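Local coordinates for protein Cfl (Pectobacterium brasiliense, PDB 7A9J) that acts as a coronafacic acid ligase of the ATP-dependent AMP-binding family, probably activating its carboxylic acid substrate as an adenylate for amide formation, at residues F130-K134 with L151-D155; P101-K105 with V235-S239; G72-H78 with G96-L102; I86-Y90 with T246-L250. The protein carries 1 engineered substitution. All coordinates share one frame; numbering follows the deposited sequence.

Contact 1: residues F130-K134 with L151-D155; sequences FYETK and LKIED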
loop_
_atom_site.group_PDB
_atom_site.type_symbol
_atom_site.label_atom_id
_atom_site.label_comp_id
_atom_site.label_asym_id
_atom_site.label_seq_id
_atom_site.Cartn_x
_atom_site.Cartn_y
_atom_site.Cartn_z
ATOM N N PHE A 130 -16.846 -10.996 -11.895
ATOM C CA PHE A 130 -17.262 -11.395 -13.233
ATOM C C PHE A 130 -18.621 -10.832 -13.612
ATOM O O PHE A 130 -18.804 -10.376 -14.736
ATOM C CB PHE A 130 -17.263 -12.951 -13.339
ATOM C CG PHE A 130 -17.691 -13.442 -14.694
ATOM C CD1 PHE A 130 -16.815 -13.332 -15.775
ATOM C CD2 PHE A 130 -18.905 -14.063 -14.861
ATOM C CE1 PHE A 130 -17.241 -13.797 -17.051
ATOM C CE2 PHE A 130 -19.364 -14.487 -16.137
ATOM C CZ PHE A 130 -18.489 -14.375 -17.221
ATOM N N TYR A 131 -19.637 -10.966 -12.752
ATOM C CA TYR A 131 -20.957 -10.640 -13.226
ATOM C C TYR A 131 -21.144 -9.128 -13.336
ATOM O O TYR A 131 -22.012 -8.683 -14.070
ATOM C CB TYR A 131 -22.031 -11.269 -12.338
ATOM C CG TYR A 131 -22.234 -12.697 -12.785
ATOM C CD1 TYR A 131 -22.947 -12.966 -13.950
ATOM C CD2 TYR A 131 -21.647 -13.756 -12.091
ATOM C CE1 TYR A 131 -23.141 -14.325 -14.396
ATOM C CE2 TYR A 131 -21.825 -15.091 -12.536
ATOM C CZ TYR A 131 -22.524 -15.333 -13.678
ATOM O OH TYR A 131 -22.735 -16.650 -14.127
ATOM N N GLU A 132 -20.285 -8.373 -12.661
ATOM C CA GLU A 132 -20.291 -6.912 -12.841
ATOM C C GLU A 132 -19.671 -6.498 -14.176
ATOM O O GLU A 132 -19.816 -5.338 -14.609
ATOM C CB GLU A 132 -19.475 -6.282 -11.697
ATOM C CG GLU A 132 -20.257 -6.102 -10.401
ATOM C CD GLU A 132 -19.359 -5.837 -9.171
ATOM O OE1 GLU A 132 -18.102 -5.725 -9.291
ATOM O OE2 GLU A 132 -19.930 -5.738 -8.057
ATOM N N THR A 133 -18.952 -7.415 -14.813
ATOM C CA THR A 133 -18.068 -7.144 -15.942
ATOM C C THR A 133 -18.294 -8.123 -17.090
ATOM O O THR A 133 -17.430 -8.258 -17.963
ATOM C CB THR A 133 -16.615 -7.236 -15.474
ATOM O OG1 THR A 133 -16.516 -6.706 -14.151
ATOM C CG2 THR A 133 -15.726 -6.364 -16.367
ATOM N N LYS A 134 -19.411 -8.841 -17.078
ATOM C CA LYS A 134 -19.520 -10.061 -17.875
ATOM C C LYS A 134 -19.423 -9.768 -19.373
ATOM O O LYS A 134 -18.684 -10.434 -20.110
ATOM C CB LYS A 134 -20.862 -10.747 -17.577
ATOM C CG LYS A 134 -21.022 -12.060 -18.390
ATOM C CD LYS A 134 -22.085 -12.927 -17.801
ATOM C CE LYS A 134 -22.283 -14.203 -18.654
ATOM N NZ LYS A 134 -22.834 -14.016 -20.030
ATOM N N LEU A 151 -19.595 -19.525 -11.031
ATOM C CA LEU A 151 -20.313 -19.325 -12.290
ATOM C C LEU A 151 -21.719 -19.912 -12.240
ATOM O O LEU A 151 -21.907 -21.075 -11.847
ATOM C CB LEU A 151 -19.498 -19.952 -13.434
ATOM C CG LEU A 151 -20.043 -19.730 -14.846
ATOM C CD1 LEU A 151 -19.779 -18.211 -15.197
ATOM C CD2 LEU A 151 -19.379 -20.639 -15.856
ATOM N N LYS A 152 -22.727 -19.146 -12.688
ATOM C CA LYS A 152 -24.062 -19.719 -12.830
ATOM C C LYS A 152 -24.068 -20.724 -13.970
ATOM O O LYS A 152 -23.402 -20.543 -14.995
ATOM C CB LYS A 152 -25.108 -18.622 -13.094
ATOM C CG LYS A 152 -24.945 -17.488 -12.077
ATOM C CD LYS A 152 -25.987 -16.376 -12.288
ATOM C CE LYS A 152 -25.517 -15.075 -11.546
ATOM N NZ LYS A 152 -26.665 -14.097 -11.477
ATOM N N ILE A 153 -24.757 -21.845 -13.766
ATOM C CA ILE A 153 -24.615 -22.902 -14.756
ATOM C C ILE A 153 -25.114 -22.493 -16.133
ATOM O O ILE A 153 -24.578 -22.956 -17.140
ATOM C CB ILE A 153 -25.333 -24.186 -14.280
ATOM C CG1 ILE A 153 -26.791 -23.925 -13.918
ATOM C CG2 ILE A 153 -24.601 -24.774 -13.082
ATOM C CD1 ILE A 153 -27.456 -25.176 -13.451
ATOM N N GLU A 154 -26.152 -21.659 -16.219
ATOM C CA GLU A 154 -26.592 -21.234 -17.552
ATOM C C GLU A 154 -25.530 -20.434 -18.319
ATOM O O GLU A 154 -25.740 -20.177 -19.518
ATOM C CB GLU A 154 -27.868 -20.405 -17.476
ATOM C CG GLU A 154 -27.761 -19.062 -16.749
ATOM C CD GLU A 154 -27.855 -19.198 -15.241
ATOM O OE1 GLU A 154 -28.059 -18.144 -14.588
ATOM O OE2 GLU A 154 -27.738 -20.359 -14.724
ATOM N N ASP A 155 -24.438 -20.035 -17.679
ATOM C CA ASP A 155 -23.356 -19.277 -18.313
ATOM C C ASP A 155 -22.122 -20.115 -18.609
ATOM O O ASP A 155 -21.110 -19.569 -19.056
ATOM C CB ASP A 155 -22.959 -18.064 -17.443
ATOM C CG ASP A 155 -24.118 -17.081 -17.269
ATOM O OD1 ASP A 155 -24.862 -16.846 -18.248
ATOM O OD2 ASP A 155 -24.296 -16.607 -16.129
HETATM O O HOH W 1 -23.948 -16.386 -20.786
#
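Tyr131 OH makes two hydrogen bonds with segment 151-155. It donates to Asp155 OD2 at a short 2.5 Å, meeting the lone pair turned away from OD1, and receives the backbone N of Lys152 at 2.9 Å with an N-H...O angle of 152°. The carboxylate oxygen lies at the ring edge, near the ring plane, although the carboxylate itself is turned 46° from the ring.

The ring faces are filled differently. Lys152 crosses one with an extended chain that sets CE over the centre, 3.7 Å from the Tyr131 centroid; its NZ, 4.6 Å from that centroid, adds a cation-pi contact. Phe130 CD2 lies over the centre of the opposite face, so the phenol is clamped from both sides as well as at its hydroxyl.

Charge adds a looser tie. Lys134 NZ stands 3.9 Å from Asp155 OD1, a long salt bridge, and a water that accepts from Lys134 NZ also lies 2.7 Å from Asp155 OD1; the lysine also pairs with Glu138.

Leu151 CD1 adds apolar contact, reaching Phe130 CE2 at 3.9 Å, and also approaches Tyr131 OH. Phe130 and Leu151 both continue onto Thr160 of strand 160-162. The arrangement ties the helical connection between strands 122-125 and 145-148 to the loop leading to the next strand, at the rim of a five-stranded parallel alpha/beta sheet.

Contact 2: residues P101-K105 with V235-S239; sequences PLSLK and VDLIS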
loop_
_atom_site.group_PDB
_atom_site.type_symbol
_atom_site.label_atom_id
_atom_site.label_comp_id
_atom_site.label_asym_id
_atom_site.label_seq_id
_atom_site.Cartn_x
_atom_site.Cartn_y
_atom_site.Cartn_z
ATOM N N PRO A 101 -2.975 -8.884 -12.224
ATOM C CA PRO A 101 -4.052 -8.599 -11.287
ATOM C C PRO A 101 -4.831 -7.351 -11.716
ATOM O O PRO A 101 -4.252 -6.324 -12.140
ATOM C CB PRO A 101 -3.322 -8.387 -9.953
ATOM C CG PRO A 101 -1.883 -8.755 -10.193
ATOM C CD PRO A 101 -1.622 -8.756 -11.648
ATOM N N LEU A 102 -6.156 -7.468 -11.688
ATOM C CA LEU A 102 -7.063 -6.383 -12.079
ATOM C C LEU A 102 -7.715 -5.817 -10.829
ATOM O O LEU A 102 -8.554 -6.474 -10.210
ATOM C CB LEU A 102 -8.147 -6.849 -13.050
ATOM C CG LEU A 102 -7.596 -7.514 -14.299
ATOM C CD1 LEU A 102 -8.751 -8.103 -15.160
ATOM C CD2 LEU A 102 -6.740 -6.528 -15.049
ATOM N N SER A 103 -7.366 -4.566 -10.510
ATOM C CA SER A 103 -7.773 -3.968 -9.259
ATOM C C SER A 103 -9.296 -3.910 -9.167
ATOM O O SER A 103 -9.998 -3.737 -10.166
ATOM C CB SER A 103 -7.167 -2.531 -9.170
ATOM O OG SER A 103 -8.003 -1.664 -8.441
ATOM N N LEU A 104 -9.824 -4.124 -7.961
ATOM C CA LEU A 104 -11.262 -4.074 -7.770
ATOM C C LEU A 104 -11.826 -2.663 -7.888
ATOM O O LEU A 104 -13.049 -2.517 -7.923
ATOM C CB LEU A 104 -11.647 -4.667 -6.409
ATOM C CG LEU A 104 -11.025 -6.034 -6.053
ATOM C CD1 LEU A 104 -11.658 -6.612 -4.768
ATOM C CD2 LEU A 104 -11.151 -7.019 -7.234
ATOM N N LYS A 105 -10.973 -1.628 -7.936
ATOM C CA LYS A 105 -11.433 -0.270 -8.122
ATOM C C LYS A 105 -11.693 0.050 -9.583
ATOM O O LYS A 105 -12.324 1.052 -9.846
ATOM C CB LYS A 105 -10.411 0.731 -7.540
ATOM C CG LYS A 105 -9.945 0.294 -6.120
ATOM C CD LYS A 105 -9.793 1.464 -5.143
ATOM C CE LYS A 105 -9.468 0.939 -3.740
ATOM N NZ LYS A 105 -10.472 -0.072 -3.256
ATOM N N VAL A 235 -5.217 -4.068 2.657
ATOM C CA VAL A 235 -5.273 -3.697 1.247
ATOM C C VAL A 235 -5.671 -4.965 0.472
ATOM O O VAL A 235 -5.194 -6.029 0.815
ATOM C CB VAL A 235 -3.894 -3.212 0.824
ATOM C CG1 VAL A 235 -3.840 -3.100 -0.680
ATOM C CG2 VAL A 235 -3.607 -1.798 1.530
ATOM N N ASP A 236 -6.549 -4.844 -0.522
ATOM C CA ASP A 236 -6.968 -6.024 -1.281
ATOM C C ASP A 236 -5.793 -6.861 -1.751
ATOM O O ASP A 236 -4.769 -6.350 -2.225
ATOM C CB ASP A 236 -7.793 -5.643 -2.531
ATOM C CG ASP A 236 -9.050 -4.842 -2.237
ATOM O OD1 ASP A 236 -9.630 -4.936 -1.135
ATOM O OD2 ASP A 236 -9.486 -4.137 -3.162
ATOM N N LEU A 237 -6.002 -8.201 -1.715
ATOM C CA LEU A 237 -4.963 -9.129 -2.145
ATOM C C LEU A 237 -4.693 -9.046 -3.644
ATOM O O LEU A 237 -3.656 -9.514 -4.109
ATOM C CB LEU A 237 -5.387 -10.579 -1.745
ATOM C CG LEU A 237 -4.430 -11.710 -2.140
ATOM C CD1 LEU A 237 -3.008 -11.492 -1.617
ATOM C CD2 LEU A 237 -5.109 -13.018 -1.563
ATOM N N ILE A 238 -5.580 -8.418 -4.400
ATOM C CA ILE A 238 -5.321 -8.164 -5.818
ATOM C C ILE A 238 -4.328 -7.019 -6.001
ATOM O O ILE A 238 -3.819 -6.819 -7.099
ATOM C CB ILE A 238 -6.677 -7.911 -6.498
ATOM C CG1 ILE A 238 -6.696 -8.363 -7.979
ATOM C CG2 ILE A 238 -7.053 -6.449 -6.451
ATOM C CD1 ILE A 238 -6.546 -9.897 -8.209
ATOM N N SER A 239 -4.008 -6.313 -4.947
ATOM C CA SER A 239 -3.113 -5.124 -5.093
ATOM C C SER A 239 -1.654 -5.512 -4.817
ATOM O O SER A 239 -1.374 -6.268 -3.890
ATOM C CB SER A 239 -3.557 -4.058 -4.110
ATOM O OG SER A 239 -2.783 -2.869 -4.313
HETATM O O HOH W 2 -8.486 -3.593 -5.624
HETATM O O HOH W 3 -9.918 -1.920 -0.570
#
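A type I beta turn, Asp236 to Ser239, presses Ile238 against the loop Pro101-Lys105 that follows strand 98-101. Ile238 is the centre of the contact. Its CG1 meets Pro101 CB at 3.9 Å and packs against a carbonyl oxygen, Leu102 O, at 3.5 Å. Ile238 CG2 lies 4.0 Å from Leu104 CG and also rests on the backbone of Ser103. The side chain has a chi1 of -149°, off the staggered values, which sets CG2 between the backbone N and the carbonyl carbon and lets its two branches divide the loop between them. Pro101 CB also touches the carbonyl O of Ile238.

Both segments are strand-to-helix connections of the AMP-binding domain: one runs from the five-stranded parallel sheet toward helix 108-117, the other from strand 230-233 into helix 240-251, whose first residues, Pro240 and Trp241, line the ligand pocket. Leu237 N and O are hydrogen-bonded to Asn81 and Tyr89, which also anchors the turn.

The polar side is bridged by water. One water accepts from Leu104 N and donates to Asp236 OD2, at 2.7 Å in each case; a second joins Asp236 OD1 to Lys105 NZ, the latter bond being weak. Lys105 NZ remains 4.2 Å from Asp236 OD2, beyond a salt bridge. Leu104 CD1 lies 3.7 Å from Asp236 OD2. Within the loop, Ser103 OG accepts Lys105 N at 3.0 Å and 154°, an ST turn just at the start of the Leu104-Lys105 portion that faces Asp236.

Contact 3: residues G72-H78 with G96-L102; sequences GDRISIH and GAVFVPL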
loop_
_atom_site.group_PDB
_atom_site.type_symbol
_atom_site.label_atom_id
_atom_site.label_comp_id
_atom_site.label_asym_id
_atom_site.label_seq_id
_atom_site.Cartn_x
_atom_site.Cartn_y
_atom_site.Cartn_z
ATOM N N GLY A 72 4.554 -18.233 -20.215
ATOM C CA GLY A 72 4.519 -17.002 -20.980
ATOM C C GLY A 72 3.137 -16.485 -21.356
ATOM O O GLY A 72 3.009 -15.309 -21.724
ATOM N N ASP A 73 2.104 -17.326 -21.294
ATOM C CA ASP A 73 0.740 -16.848 -21.476
ATOM C C ASP A 73 0.354 -15.912 -20.331
ATOM O O ASP A 73 0.757 -16.107 -19.185
ATOM C CB ASP A 73 -0.249 -18.024 -21.512
ATOM C CG ASP A 73 -0.127 -18.877 -22.772
ATOM O OD1 ASP A 73 0.530 -18.468 -23.762
ATOM O OD2 ASP A 73 -0.705 -19.983 -22.767
ATOM N N ARG A 74 -0.489 -14.934 -20.627
ATOM C CA ARG A 74 -0.877 -13.923 -19.646
ATOM C C ARG A 74 -2.293 -14.214 -19.167
ATOM O O ARG A 74 -3.200 -14.412 -19.962
ATOM C CB ARG A 74 -0.739 -12.512 -20.238
ATOM C CG ARG A 74 0.708 -12.349 -20.742
ATOM C CD ARG A 74 0.942 -11.018 -21.272
ATOM N NE ARG A 74 2.302 -10.813 -21.729
ATOM C CZ ARG A 74 2.700 -9.670 -22.286
ATOM N NH1 ARG A 74 1.816 -8.687 -22.439
ATOM N NH2 ARG A 74 3.952 -9.507 -22.708
ATOM N N ILE A 75 -2.472 -14.228 -17.852
ATOM C CA ILE A 75 -3.750 -14.518 -17.234
ATOM C C ILE A 75 -4.180 -13.304 -16.422
ATOM O O ILE A 75 -3.478 -12.908 -15.483
ATOM C CB ILE A 75 -3.653 -15.733 -16.304
ATOM C CG1 ILE A 75 -3.030 -16.906 -17.043
ATOM C CG2 ILE A 75 -5.068 -16.069 -15.766
ATOM C CD1 ILE A 75 -3.135 -18.190 -16.202
ATOM N N SER A 76 -5.329 -12.717 -16.777
ATOM C CA SER A 76 -5.906 -11.634 -15.969
ATOM C C SER A 76 -6.636 -12.237 -14.778
ATOM O O SER A 76 -7.369 -13.212 -14.930
ATOM C CB SER A 76 -6.873 -10.801 -16.805
ATOM O OG SER A 76 -6.156 -9.982 -17.696
ATOM N N ILE A 77 -6.424 -11.671 -13.590
ATOM C CA ILE A 77 -6.977 -12.209 -12.358
ATOM C C ILE A 77 -7.810 -11.110 -11.723
ATOM O O ILE A 77 -7.353 -9.963 -11.583
ATOM C CB ILE A 77 -5.874 -12.678 -11.387
ATOM C CG1 ILE A 77 -5.017 -13.761 -12.054
ATOM C CG2 ILE A 77 -6.526 -13.292 -10.158
ATOM C CD1 ILE A 77 -3.898 -14.284 -11.163
ATOM N N HIS A 78 -8.999 -11.463 -11.305
ATOM C CA HIS A 78 -9.946 -10.384 -11.008
ATOM C C HIS A 78 -10.871 -10.924 -9.911
ATOM O O HIS A 78 -11.952 -11.416 -10.188
ATOM C CB HIS A 78 -10.684 -9.995 -12.289
ATOM C CG HIS A 78 -11.622 -8.824 -12.171
ATOM N ND1 HIS A 78 -12.864 -8.826 -12.791
ATOM C CD2 HIS A 78 -11.470 -7.578 -11.638
ATOM C CE1 HIS A 78 -13.457 -7.662 -12.587
ATOM N NE2 HIS A 78 -12.621 -6.872 -11.930
ATOM N N GLY A 96 4.931 -20.667 -14.805
ATOM C CA GLY A 96 5.459 -19.574 -15.590
ATOM C C GLY A 96 4.412 -18.820 -16.360
ATOM O O GLY A 96 4.745 -18.162 -17.349
ATOM N N ALA A 97 3.146 -18.951 -15.985
ATOM C CA ALA A 97 2.138 -18.078 -16.556
ATOM C C ALA A 97 2.220 -16.717 -15.882
ATOM O O ALA A 97 2.420 -16.609 -14.668
ATOM C CB ALA A 97 0.727 -18.672 -16.406
ATOM N N VAL A 98 2.106 -15.685 -16.705
ATOM C CA VAL A 98 2.240 -14.300 -16.254
ATOM C C VAL A 98 0.907 -13.847 -15.671
ATOM O O VAL A 98 -0.115 -13.841 -16.366
ATOM C CB VAL A 98 2.658 -13.434 -17.445
ATOM C CG1 VAL A 98 2.736 -11.933 -17.070
ATOM C CG2 VAL A 98 3.965 -13.953 -18.007
ATOM N N PHE A 99 0.883 -13.479 -14.394
ATOM C CA PHE A 99 -0.403 -13.055 -13.866
ATOM C C PHE A 99 -0.547 -11.540 -13.885
ATOM O O PHE A 99 0.426 -10.806 -13.711
ATOM C CB PHE A 99 -0.692 -13.585 -12.470
ATOM C CG PHE A 99 0.340 -13.260 -11.410
ATOM C CD1 PHE A 99 0.086 -12.239 -10.492
ATOM C CD2 PHE A 99 1.490 -14.034 -11.270
ATOM C CE1 PHE A 99 0.970 -11.956 -9.447
ATOM C CE2 PHE A 99 2.416 -13.755 -10.210
ATOM C CZ PHE A 99 2.131 -12.679 -9.313
ATOM N N VAL A 100 -1.774 -11.100 -14.144
ATOM C CA VAL A 100 -2.087 -9.673 -14.378
ATOM C C VAL A 100 -3.247 -9.332 -13.451
ATOM O O VAL A 100 -4.413 -9.482 -13.828
ATOM C CB VAL A 100 -2.452 -9.377 -15.845
ATOM C CG1 VAL A 100 -2.604 -7.839 -16.040
ATOM C CG2 VAL A 100 -1.413 -9.939 -16.794
ATOM N N PRO A 101 -2.975 -8.884 -12.224
ATOM C CA PRO A 101 -4.052 -8.599 -11.287
ATOM C C PRO A 101 -4.831 -7.351 -11.716
ATOM O O PRO A 101 -4.252 -6.324 -12.140
ATOM C CB PRO A 101 -3.322 -8.387 -9.953
ATOM C CG PRO A 101 -1.883 -8.755 -10.193
ATOM C CD PRO A 101 -1.622 -8.756 -11.648
ATOM N N LEU A 102 -6.156 -7.468 -11.688
ATOM C CA LEU A 102 -7.063 -6.383 -12.079
ATOM C C LEU A 102 -7.715 -5.817 -10.829
ATOM O O LEU A 102 -8.554 -6.474 -10.210
ATOM C CB LEU A 102 -8.147 -6.849 -13.050
ATOM C CG LEU A 102 -7.596 -7.514 -14.299
ATOM C CD1 LEU A 102 -8.751 -8.103 -15.160
ATOM C CD2 LEU A 102 -6.740 -6.528 -15.049
#
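The carbonyl O of Val98 takes the N-H of Ile75 at 2.8 Å, with an N-H...O angle of 171°, and is also approached by Arg74 CA. This double grip recurs along two parallel strands, 74-78 and 98-101, the strands of a beta-alpha-beta unit whose helix 83-95 lies between them in sequence. Ile75 O receives Val100 N, Val100 O receives Ile77 N, and Ile77 O receives Leu102 N. Asp73 O binds Val98 N, and beyond the strand pairing Gly72 N reaches Gly96 O at 2.9 Å. The axes of the two short strands cross at 31°, in keeping with a twisted sheet.

Ile75, Ile77, Phe99 and Pro101 share the face covered by helix 83-95. Ile77 CD1 presses on Phe99 CB at 3.5 Å. With CG of Phe99 between its backbone N and carbonyl carbon (chi1 56°), the ring leads away from strand 74-78 and meets Tyr89. Ile75 CD1 rests on Ala97 CB at 3.9 Å.

On the other face stand Arg74, Ser76, Val98 and Val100. Arg74 lies alongside Val98, pointing the same way, Arg74 CG 4.0 Å from Val98 CB; its NH1 is hydrogen-bonded to Ser118 O and the guanidinium makes a cation-pi contact with Trp390. Ser76 OG is bonded to Ser120, while its CB meets Leu102 CD1 at 3.7 Å.

At the far end the His78 ring, held at ND1 by Tyr123, crosses Leu102 at about a right angle and brings CD2 to 3.4 Å from Leu102 O, which lies in the plane of the ring at its edge.

Contact 4: residues I86-Y90 with T246-L250; sequences IATYY and TFAAL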
loop_
_atom_site.group_PDB
_atom_site.type_symbol
_atom_site.label_atom_id
_atom_site.label_comp_id
_atom_site.label_asym_id
_atom_site.label_seq_id
_atom_site.Cartn_x
_atom_site.Cartn_y
_atom_site.Cartn_z
ATOM N N ILE A 86 -4.736 -16.562 -3.718
ATOM C CA ILE A 86 -3.315 -16.803 -3.466
ATOM C C ILE A 86 -2.882 -18.131 -4.096
ATOM O O ILE A 86 -1.764 -18.240 -4.626
ATOM C CB ILE A 86 -3.016 -16.718 -1.954
ATOM C CG1 ILE A 86 -1.495 -16.927 -1.688
ATOM C CG2 ILE A 86 -3.913 -17.711 -1.180
ATOM C CD1 ILE A 86 -0.526 -15.907 -2.436
ATOM N N ALA A 87 -3.772 -19.131 -4.137
ATOM C CA ALA A 87 -3.411 -20.358 -4.819
ATOM C C ALA A 87 -3.158 -20.115 -6.303
ATOM O O ALA A 87 -2.245 -20.725 -6.899
ATOM C CB ALA A 87 -4.515 -21.388 -4.590
ATOM N N THR A 88 -3.976 -19.243 -6.921
ATOM C CA THR A 88 -3.837 -18.982 -8.350
ATOM C C THR A 88 -2.547 -18.243 -8.637
ATOM O O THR A 88 -1.870 -18.553 -9.612
ATOM C CB THR A 88 -5.035 -18.151 -8.839
ATOM O OG1 THR A 88 -6.218 -18.975 -8.736
ATOM C CG2 THR A 88 -4.849 -17.717 -10.295
ATOM N N TYR A 89 -2.183 -17.248 -7.791
ATOM C CA TYR A 89 -0.870 -16.624 -7.976
ATOM C C TYR A 89 0.235 -17.680 -7.988
ATOM O O TYR A 89 1.100 -17.674 -8.865
ATOM C CB TYR A 89 -0.554 -15.622 -6.851
ATOM C CG TYR A 89 -1.378 -14.409 -6.785
ATOM C CD1 TYR A 89 -1.913 -13.816 -7.940
ATOM C CD2 TYR A 89 -1.597 -13.805 -5.557
ATOM C CE1 TYR A 89 -2.631 -12.603 -7.856
ATOM C CE2 TYR A 89 -2.341 -12.622 -5.455
ATOM C CZ TYR A 89 -2.843 -12.020 -6.603
ATOM O OH TYR A 89 -3.556 -10.841 -6.538
ATOM N N TYR A 90 0.229 -18.591 -7.010
ATOM C CA TYR A 90 1.298 -19.569 -6.964
ATOM C C TYR A 90 1.234 -20.559 -8.127
ATOM O O TYR A 90 2.284 -21.035 -8.611
ATOM C CB TYR A 90 1.208 -20.348 -5.673
ATOM C CG TYR A 90 1.882 -19.609 -4.534
ATOM C CD1 TYR A 90 3.270 -19.357 -4.579
ATOM C CD2 TYR A 90 1.174 -19.266 -3.392
ATOM C CE1 TYR A 90 3.927 -18.741 -3.481
ATOM C CE2 TYR A 90 1.818 -18.658 -2.305
ATOM C CZ TYR A 90 3.195 -18.421 -2.372
ATOM O OH TYR A 90 3.831 -17.839 -1.306
ATOM N N THR A 246 1.768 -11.137 1.272
ATOM C CA THR A 246 1.278 -12.516 1.399
ATOM C C THR A 246 2.393 -13.530 1.085
ATOM O O THR A 246 2.598 -14.498 1.828
ATOM C CB THR A 246 0.058 -12.672 0.486
ATOM O OG1 THR A 246 -0.952 -11.749 0.891
ATOM C CG2 THR A 246 -0.513 -14.191 0.562
ATOM N N PHE A 247 3.125 -13.348 -0.020
ATOM C CA PHE A 247 4.229 -14.229 -0.321
ATOM C C PHE A 247 5.260 -14.198 0.803
ATOM O O PHE A 247 5.781 -15.240 1.217
ATOM C CB PHE A 247 4.961 -13.857 -1.623
ATOM C CG PHE A 247 4.134 -14.005 -2.874
ATOM C CD1 PHE A 247 3.191 -15.061 -3.031
ATOM C CD2 PHE A 247 4.401 -13.206 -3.952
ATOM C CE1 PHE A 247 2.485 -15.165 -4.228
ATOM C CE2 PHE A 247 3.680 -13.312 -5.137
ATOM C CZ PHE A 247 2.758 -14.323 -5.306
ATOM N N ALA A 248 5.571 -12.995 1.294
ATOM C CA ALA A 248 6.627 -12.884 2.292
ATOM C C ALA A 248 6.215 -13.529 3.599
ATOM O O ALA A 248 7.037 -14.215 4.216
ATOM C CB ALA A 248 6.973 -11.378 2.533
ATOM N N ALA A 249 4.954 -13.338 4.021
ATOM C CA ALA A 249 4.490 -13.937 5.266
ATOM C C ALA A 249 4.529 -15.465 5.184
ATOM O O ALA A 249 5.024 -16.127 6.080
ATOM C CB ALA A 249 3.039 -13.542 5.590
ATOM N N LEU A 250 4.001 -16.020 4.094
ATOM C CA LEU A 250 4.003 -17.475 3.924
ATOM C C LEU A 250 5.418 -18.017 3.885
ATOM O O LEU A 250 5.700 -19.022 4.536
ATOM C CB LEU A 250 3.222 -17.859 2.661
ATOM C CG LEU A 250 1.733 -17.506 2.730
ATOM C CD1 LEU A 250 1.063 -17.742 1.338
ATOM C CD2 LEU A 250 1.041 -18.381 3.785
#
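Helix segments 86-90 and 246-250 cross almost at right angles, 88°, with axes 12.1 Å apart at their nearest, and Ile86 faces Thr246 where the backbones come closest. That wide spacing is filled by large side chains.

Phe247 has the largest share of the contact. With CG beside its backbone N and anti to the carbonyl carbon (chi1 -65°), the ring reaches across to helix 86-90 and slides past Tyr90 in the opposite direction. Phe247 CE1 lies over one face of the Tyr90 ring, toward its rim, while Phe247 CD1 comes to 3.4 Å from Tyr90 CZ. The planes meet obliquely at 56°, with centroids 5.0 Å apart. Tyr89 CB approaches the edge of the phenylalanine ring, 3.9 Å from Phe247 CZ.

Leu250 CD1 sits at the edge of the Tyr90 ring, 3.8 Å from Tyr90 CE2. In the conformer given here, and so with some doubt, Ile86 reaches tip to tip toward Thr246 and Leu250. Helix 203-214 touches Phe247 as well, and Phe28 meets the ring of Tyr90.

All the touching residues are buried. The crossing joins helix 83-95, which packs on the five-stranded parallel sheet, to helix 240-251, which lies between strands 230-233 and 255-257 in the chain, in keeping with the layered alpha/beta N-terminal domain of adenylate-forming enzymes.

How the contacts relate
Contacts 2, 3 and 4 form one continuous core. Contacts 2 and 3 share Pro101 and Leu102, and Ile238 CD1 lies 3.5 Å from Ile77 O. Tyr89 of contact 4 joins both neighbours: its OH is hydrogen-bonded to Leu237 O at 2.8 Å, and Tyr89 CD1 is 3.6 Å from Phe99 CD1. Contact 1 is peripheral, its centre about 30 Å from the chain centre, but touches contact 3 where Thr133 OG1 lies 3.6 Å from His78 CE1. The bound indene carboxylic acid is about 10 Å from the side chains of Ser103, Pro101 and Phe247, so none of these three lines the pocket; contact 2 leads directly into Pro240 and Trp241, which do.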